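Local coordinates for maltose-binding protein MalE1 (Thermotoga maritima, PDB 6DTU) that binds maltotetraose in a cleft, as a periplasmic binding protein of the maltose-binding type that probably delivers the sugar to a membrane transporter, at residues 22-25 with 31-34; 175-180 with 330-335. All blocks are in the same frame, centred on the assembly; numbering follows the deposited sequence.

Contact 1: 22-25 with 31-34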
ATOM      1  N   GLU A  22      12.779  22.575   3.424  1.00 14.87           N
ATOM      2  CA  GLU A  22      13.084  23.954   3.763  1.00 16.56           C
ATOM      3  C   GLU A  22      14.088  24.020   4.904  1.00 14.74           C
ATOM      4  O   GLU A  22      14.988  24.869   4.905  1.00 15.33           O
ATOM      5  CB  GLU A  22      11.801  24.678   4.170  1.00 18.13           C
ATOM      6  CG  GLU A  22      10.903  25.064   3.019  1.00 23.12           C
ATOM      7  CD  GLU A  22       9.528  25.553   3.459  1.00 30.34           C
ATOM      8  OE1 GLU A  22       8.684  25.771   2.563  1.00 37.80           O
ATOM      9  OE2 GLU A  22       9.290  25.754   4.673  1.00 31.60           O
ATOM     10  N   GLU A  23      13.944  23.134   5.893  1.00 13.18           N
ATOM     11  CA  GLU A  23      14.881  23.133   7.017  1.00 13.70           C
ATOM     12  C   GLU A  23      16.277  22.722   6.569  1.00 14.81           C
ATOM     13  O   GLU A  23      17.273  23.344   6.957  1.00 17.66           O
ATOM     14  CB  GLU A  23      14.348  22.222   8.133  1.00 14.34           C
ATOM     15  CG  GLU A  23      12.990  22.706   8.680  1.00 16.98           C
ATOM     16  CD  GLU A  23      12.313  21.751   9.638  1.00 20.11           C
ATOM     17  OE1 GLU A  23      12.891  20.678   9.917  1.00 20.22           O
ATOM     18  OE2 GLU A  23      11.174  22.064  10.076  1.00 19.66           O
ATOM     19  N   PHE A  24      16.368  21.713   5.705  1.00 16.34           N
ATOM     20  CA  PHE A  24      17.664  21.289   5.195  1.00 13.74           C
ATOM     21  C   PHE A  24      18.313  22.405   4.392  1.00 12.90           C
ATOM     22  O   PHE A  24      19.522  22.623   4.487  1.00 12.83           O
ATOM     23  CB  PHE A  24      17.450  20.038   4.330  1.00 13.77           C
ATOM     24  CG  PHE A  24      18.705  19.248   4.041  1.00 15.02           C
ATOM     25  CD1 PHE A  24      19.234  18.372   5.008  1.00 15.18           C
ATOM     26  CD2 PHE A  24      19.346  19.353   2.806  1.00 15.74           C
ATOM     27  CE1 PHE A  24      20.397  17.634   4.753  1.00 15.68           C
ATOM     28  CE2 PHE A  24      20.511  18.600   2.541  1.00 14.52           C
ATOM     29  CZ  PHE A  24      21.022  17.738   3.518  1.00 14.89           C
ATOM     30  N   LYS A  25      17.521  23.122   3.603  1.00 13.01           N
ATOM     31  CA  LYS A  25      18.026  24.226   2.800  1.00 12.69           C
ATOM     32  C   LYS A  25      18.539  25.355   3.686  1.00 14.96           C
ATOM     33  O   LYS A  25      19.616  25.903   3.437  1.00 16.78           O
ATOM     34  CB  LYS A  25      16.908  24.715   1.879  1.00 16.23           C
ATOM     35  CG  LYS A  25      17.285  25.942   1.051  1.00 17.81           C
ATOM     36  CD  LYS A  25      16.071  26.537   0.364  1.00 17.85           C
ATOM     37  CE  LYS A  25      16.481  27.741  -0.458  1.00 20.79           C
ATOM     38  NZ  LYS A  25      15.321  28.278  -1.235  1.00 21.65           N
ATOM     39  N   GLU A  31      19.114  23.160  -2.145  1.00 14.22           N
ATOM     40  CA  GLU A  31      17.712  23.338  -2.487  1.00 13.59           C
ATOM     41  C   GLU A  31      17.020  21.991  -2.450  1.00 14.50           C
ATOM     42  O   GLU A  31      17.558  20.991  -2.927  1.00 14.53           O
ATOM     43  CB  GLU A  31      17.581  23.940  -3.884  1.00 14.73           C
ATOM     44  CG  GLU A  31      16.202  24.397  -4.200  1.00 15.70           C
ATOM     45  CD  GLU A  31      15.951  25.740  -3.522  1.00 19.82           C
ATOM     46  OE1 GLU A  31      16.946  26.464  -3.257  1.00 21.06           O
ATOM     47  OE2 GLU A  31      14.773  26.068  -3.247  1.00 22.79           O
ATOM     48  N   VAL A  32      15.836  21.949  -1.858  1.00 14.40           N
ATOM     49  CA  VAL A  32      15.050  20.720  -1.840  1.00 16.06           C
ATOM     50  C   VAL A  32      13.690  20.999  -2.464  1.00 12.41           C
ATOM     51  O   VAL A  32      12.991  21.945  -2.078  1.00 17.54           O
ATOM     52  CB  VAL A  32      14.927  20.120  -0.428  1.00 13.77           C
ATOM     53  CG1 VAL A  32      14.197  18.772  -0.504  1.00 16.18           C
ATOM     54  CG2 VAL A  32      16.326  19.949   0.213  1.00 14.83           C
ATOM     55  N   GLU A  33      13.303  20.160  -3.410  1.00 14.47           N
ATOM     56  CA  GLU A  33      12.092  20.384  -4.177  1.00 14.20           C
ATOM     57  C   GLU A  33      11.238  19.135  -4.066  1.00 13.36           C
ATOM     58  O   GLU A  33      11.684  18.039  -4.422  1.00 14.67           O
ATOM     59  CB  GLU A  33      12.455  20.654  -5.625  1.00 15.70           C
ATOM     60  CG  GLU A  33      11.270  20.627  -6.533  1.00 16.09           C
ATOM     61  CD  GLU A  33      11.646  21.062  -7.906  1.00 16.50           C
ATOM     62  OE1 GLU A  33      12.201  22.164  -8.014  1.00 19.20           O
ATOM     63  OE2 GLU A  33      11.412  20.298  -8.859  1.00 15.40           O
ATOM     64  N   VAL A  34      10.031  19.294  -3.549  1.00 13.84           N
ATOM     65  CA  VAL A  34       9.119  18.177  -3.383  1.00 11.35           C
ATOM     66  C   VAL A  34       8.040  18.268  -4.458  1.00 14.98           C
ATOM     67  O   VAL A  34       7.227  19.209  -4.472  1.00 16.19           O
ATOM     68  CB  VAL A  34       8.499  18.177  -1.977  1.00 15.48           C
ATOM     69  CG1 VAL A  34       7.567  17.001  -1.841  1.00 16.28           C
ATOM     70  CG2 VAL A  34       9.603  18.151  -0.897  1.00 18.00           C
TER

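Contact 2: 175-180 with 330-335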
ATOM      1  N   LYS A 175      13.399 -22.164  -0.023  1.00 30.25           N
ATOM      2  CA  LYS A 175      14.456 -21.516  -0.787  1.00 28.09           C
ATOM      3  C   LYS A 175      14.026 -20.171  -1.359  1.00 28.81           C
ATOM      4  O   LYS A 175      14.721 -19.628  -2.222  1.00 29.19           O
ATOM      5  CB  LYS A 175      14.949 -22.431  -1.915  1.00 28.78           C
ATOM      6  CG  LYS A 175      15.155 -23.882  -1.515  1.00 31.23           C
ATOM      7  CD  LYS A 175      16.219 -24.041  -0.432  1.00 30.62           C
ATOM      8  CE  LYS A 175      16.257 -25.482   0.080  1.00 28.66           C
ATOM      9  NZ  LYS A 175      16.570 -25.578   1.535  1.00 35.00           N
ATOM     10  N   GLY A 176      12.903 -19.626  -0.908  1.00 24.59           N
ATOM     11  CA  GLY A 176      12.412 -18.345  -1.368  1.00 22.50           C
ATOM     12  C   GLY A 176      11.120 -18.492  -2.152  1.00 24.71           C
ATOM     13  O   GLY A 176      10.504 -19.559  -2.199  1.00 28.07           O
ATOM     14  N   LEU A 177      10.738 -17.397  -2.810  1.00 22.47           N
ATOM     15  CA  LEU A 177       9.518 -17.365  -3.605  1.00 22.18           C
ATOM     16  C   LEU A 177       9.743 -18.093  -4.922  1.00 22.58           C
ATOM     17  O   LEU A 177      10.756 -17.876  -5.591  1.00 25.98           O
ATOM     18  CB  LEU A 177       9.127 -15.918  -3.908  1.00 22.51           C
ATOM     19  CG  LEU A 177       8.695 -15.001  -2.773  1.00 25.93           C
ATOM     20  CD1 LEU A 177       8.357 -13.661  -3.369  1.00 17.98           C
ATOM     21  CD2 LEU A 177       7.503 -15.590  -2.040  1.00 25.81           C
ATOM     22  N   ASP A 178       8.788 -18.953  -5.300  1.00 21.35           N
ATOM     23  CA  ASP A 178       8.849 -19.684  -6.567  1.00 17.72           C
ATOM     24  C   ASP A 178       7.999 -18.917  -7.568  1.00 20.62           C
ATOM     25  O   ASP A 178       6.778 -19.076  -7.604  1.00 19.58           O
ATOM     26  CB  ASP A 178       8.328 -21.111  -6.400  1.00 22.14           C
ATOM     27  CG  ASP A 178       8.484 -21.955  -7.680  1.00 22.25           C
ATOM     28  OD1 ASP A 178       8.876 -21.404  -8.732  1.00 22.41           O
ATOM     29  OD2 ASP A 178       8.182 -23.171  -7.650  1.00 23.90           O
ATOM     30  N   VAL A 179       8.651 -18.119  -8.418  1.00 20.51           N
ATOM     31  CA  VAL A 179       7.906 -17.321  -9.388  1.00 21.35           C
ATOM     32  C   VAL A 179       7.267 -18.169 -10.470  1.00 20.21           C
ATOM     33  O   VAL A 179       6.438 -17.657 -11.233  1.00 21.25           O
ATOM     34  CB  VAL A 179       8.684 -16.138 -10.007  1.00 19.68           C
ATOM     35  CG1 VAL A 179       9.158 -15.160  -8.924  1.00 18.69           C
ATOM     36  CG2 VAL A 179       9.829 -16.630 -10.868  1.00 23.93           C
ATOM     37  N   ASN A 180       7.645 -19.445 -10.565  1.00 21.07           N
ATOM     38  CA  ASN A 180       7.013 -20.344 -11.520  0.61 23.18           C
ATOM     39  C   ASN A 180       5.801 -21.055 -10.944  1.00 23.52           C
ATOM     40  O   ASN A 180       5.148 -21.817 -11.662  1.00 24.38           O
ATOM     41  CB  ASN A 180       8.023 -21.359 -12.052  0.61 26.11           C
ATOM     42  CG  ASN A 180       8.980 -20.746 -13.037  0.61 25.37           C
ATOM     43  OD1 ASN A 180       9.936 -20.074 -12.656  0.61 30.48           O
ATOM     44  ND2 ASN A 180       8.729 -20.972 -14.318  0.61 27.91           N
ATOM     45  N   PRO A 330       3.447 -10.111   3.333  1.00 22.26           N
ATOM     46  CA  PRO A 330       4.221  -9.033   2.705  1.00 20.60           C
ATOM     47  C   PRO A 330       4.182  -9.154   1.183  1.00 17.88           C
ATOM     48  O   PRO A 330       4.235 -10.255   0.627  1.00 22.12           O
ATOM     49  CB  PRO A 330       5.641  -9.245   3.247  1.00 24.90           C
ATOM     50  CG  PRO A 330       5.442 -10.029   4.528  1.00 28.74           C
ATOM     51  CD  PRO A 330       4.273 -10.936   4.232  1.00 24.86           C
ATOM     52  N   MET A 331       4.002  -8.020   0.510  1.00 16.53           N
ATOM     53  CA  MET A 331       4.101  -8.019  -0.941  1.00 15.78           C
ATOM     54  C   MET A 331       5.478  -8.531  -1.333  1.00 15.87           C
ATOM     55  O   MET A 331       6.463  -8.219  -0.664  1.00 16.15           O
ATOM     56  CB  MET A 331       3.947  -6.610  -1.522  1.00 17.90           C
ATOM     57  CG  MET A 331       2.601  -5.979  -1.374  1.00 17.37           C
ATOM     58  SD  MET A 331       2.486  -4.423  -2.275  1.00 16.90           S
ATOM     59  CE  MET A 331       3.430  -3.309  -1.242  1.00 13.63           C
ATOM     60  N   PRO A 332       5.584  -9.352  -2.370  1.00 13.71           N
ATOM     61  CA  PRO A 332       6.912  -9.665  -2.910  1.00 16.98           C
ATOM     62  C   PRO A 332       7.603  -8.419  -3.427  1.00 14.17           C
ATOM     63  O   PRO A 332       6.962  -7.478  -3.894  1.00 16.65           O
ATOM     64  CB  PRO A 332       6.608 -10.610  -4.069  1.00 16.95           C
ATOM     65  CG  PRO A 332       5.306 -11.206  -3.742  1.00 16.29           C
ATOM     66  CD  PRO A 332       4.523 -10.138  -3.021  1.00 17.76           C
ATOM     67  N   ASN A 333       8.927  -8.428  -3.377  1.00 14.89           N
ATOM     68  CA  ASN A 333       9.682  -7.354  -4.002  1.00 14.41           C
ATOM     69  C   ASN A 333      10.481  -7.835  -5.205  1.00 15.24           C
ATOM     70  O   ASN A 333      11.259  -7.064  -5.765  1.00 15.81           O
ATOM     71  CB  ASN A 333      10.546  -6.570  -3.001  1.00 14.92           C
ATOM     72  CG  ASN A 333      11.835  -7.281  -2.609  1.00 15.55           C
ATOM     73  OD1 ASN A 333      12.113  -8.406  -3.020  1.00 18.15           O
ATOM     74  ND2 ASN A 333      12.648  -6.600  -1.810  1.00 17.73           N
ATOM     75  N   VAL A 334      10.271  -9.076  -5.636  1.00 14.34           N
ATOM     76  CA  VAL A 334      11.023  -9.644  -6.756  1.00 15.08           C
ATOM     77  C   VAL A 334      10.662  -8.906  -8.038  1.00 15.61           C
ATOM     78  O   VAL A 334       9.570  -8.325  -8.116  1.00 14.98           O
ATOM     79  CB  VAL A 334      10.793 -11.160  -6.836  1.00 13.99           C
ATOM     80  CG1 VAL A 334      11.311 -11.805  -5.571  1.00 17.14           C
ATOM     81  CG2 VAL A 334       9.316 -11.485  -7.068  1.00 16.41           C
ATOM     82  N   PRO A 335      11.531  -8.867  -9.055  1.00 15.98           N
ATOM     83  CA  PRO A 335      11.175  -8.131 -10.283  1.00 13.66           C
ATOM     84  C   PRO A 335       9.904  -8.626 -10.924  1.00 15.70           C
ATOM     85  O   PRO A 335       9.223  -7.850 -11.604  1.00 16.51           O
ATOM     86  CB  PRO A 335      12.379  -8.354 -11.212  1.00 17.47           C
ATOM     87  CG  PRO A 335      13.487  -8.731 -10.308  1.00 17.71           C
ATOM     88  CD  PRO A 335      12.893  -9.417  -9.111  1.00 16.53           C
TER

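Contact 1: 22-25 with 31-34
Lys-25, near the end of helix 14-28, reaches over to Glu-31 at the start of strand 31-36, and its side chain is a convenient one to follow outward. CB leaves the helix toward the strand, CG stands anti to the backbone N (chi1 176°), and every later torsion is also extended, which gives the chain its full length. Lys-25 CD is the first atom to come near the carboxylate, 3.7 Å from Glu-31 OE1. Lys-25 CE passes that same OE1 at 3.1 Å, and the amino group then closes a salt bridge, NZ to Glu-31 OE2 3.0 Å, on the syn side and only 16° out of the carboxylate plane. Glu-31 starts out pointing away from the helix; its bend at chi2 (78°) turns the carboxylate back alongside the lysine. Were Glu-31 replaced by an alanine, the Lys-25 ammonium would probably lose its mate and the long chain would be free to swing. Deeper in, Phe-24 CD2 meets Val-32 CG2 at 4.0 Å, while Phe-281 stacks edge-to-face with the phenylalanine ring. Within the beta-alpha-beta unit 4-9, 14-28 and 31-36, the chemistry is thus layered: apolar carbon joins helix to strand inside, and an ion pair bridges them at the exposed margin.

Contact 2: 175-180 with 330-335
Leu-177 and Val-334 come together through matching first torsions: chi1 is -66° in the leucine and -62° in the valine, placing Leu-177 CG and Val-334 CG1 each anti to its own carbonyl carbon. With chi2 of the leucine extended, its CD1 becomes the leading atom and lies 3.6 Å from Pro-332 CB, the leucine crossing the proline at about a right angle. The same methyl also meets Val-334 CG1 at 4.1 Å, so one branch of Leu-177 touches both residues. A second point of contact follows at the corner of the chain, where Val-179 CG1 approaches Val-334 CG2, also at 4.1 Å, as the two valines slide past each other in opposite directions. That corner includes an Asx turn: the backbone N of Asn-180 donates to Asp-178 OD1 over 3.0 Å, coming from well above the carboxylate plane. Phe-170 of strand 168-173 touches both Val-179 and Val-334 and extends the apolar patch. On the other segment, Met-331 lines the glycan pocket and touches two glucose units. The interface is therefore purely apolar, methyls against methyls and a proline ring, and it lays the edge strand 176-178 of a small antiparallel sheet against the loop that carries Met-331.

How the contacts relate
Two ways of fastening neighbouring elements appear in this one chain, well apart from each other: the centres of contacts 1 and 2 lie about 37 Å apart, and their nearest atoms about 21 Å. Contact 1 is local, closing over five intervening residues at the periphery, its centre about 26 Å from that of the chain. Contact 2 is long-range, with 149 residues between its segments, and sits nearer the middle, about 17 Å from the chain centre. It is also the one near the sugar: the Pro-332 side chain is about 9 Å from a bound glucose, next to the pocket residue Met-331. Along the sequence, contact 1 is complete before contact 2 begins.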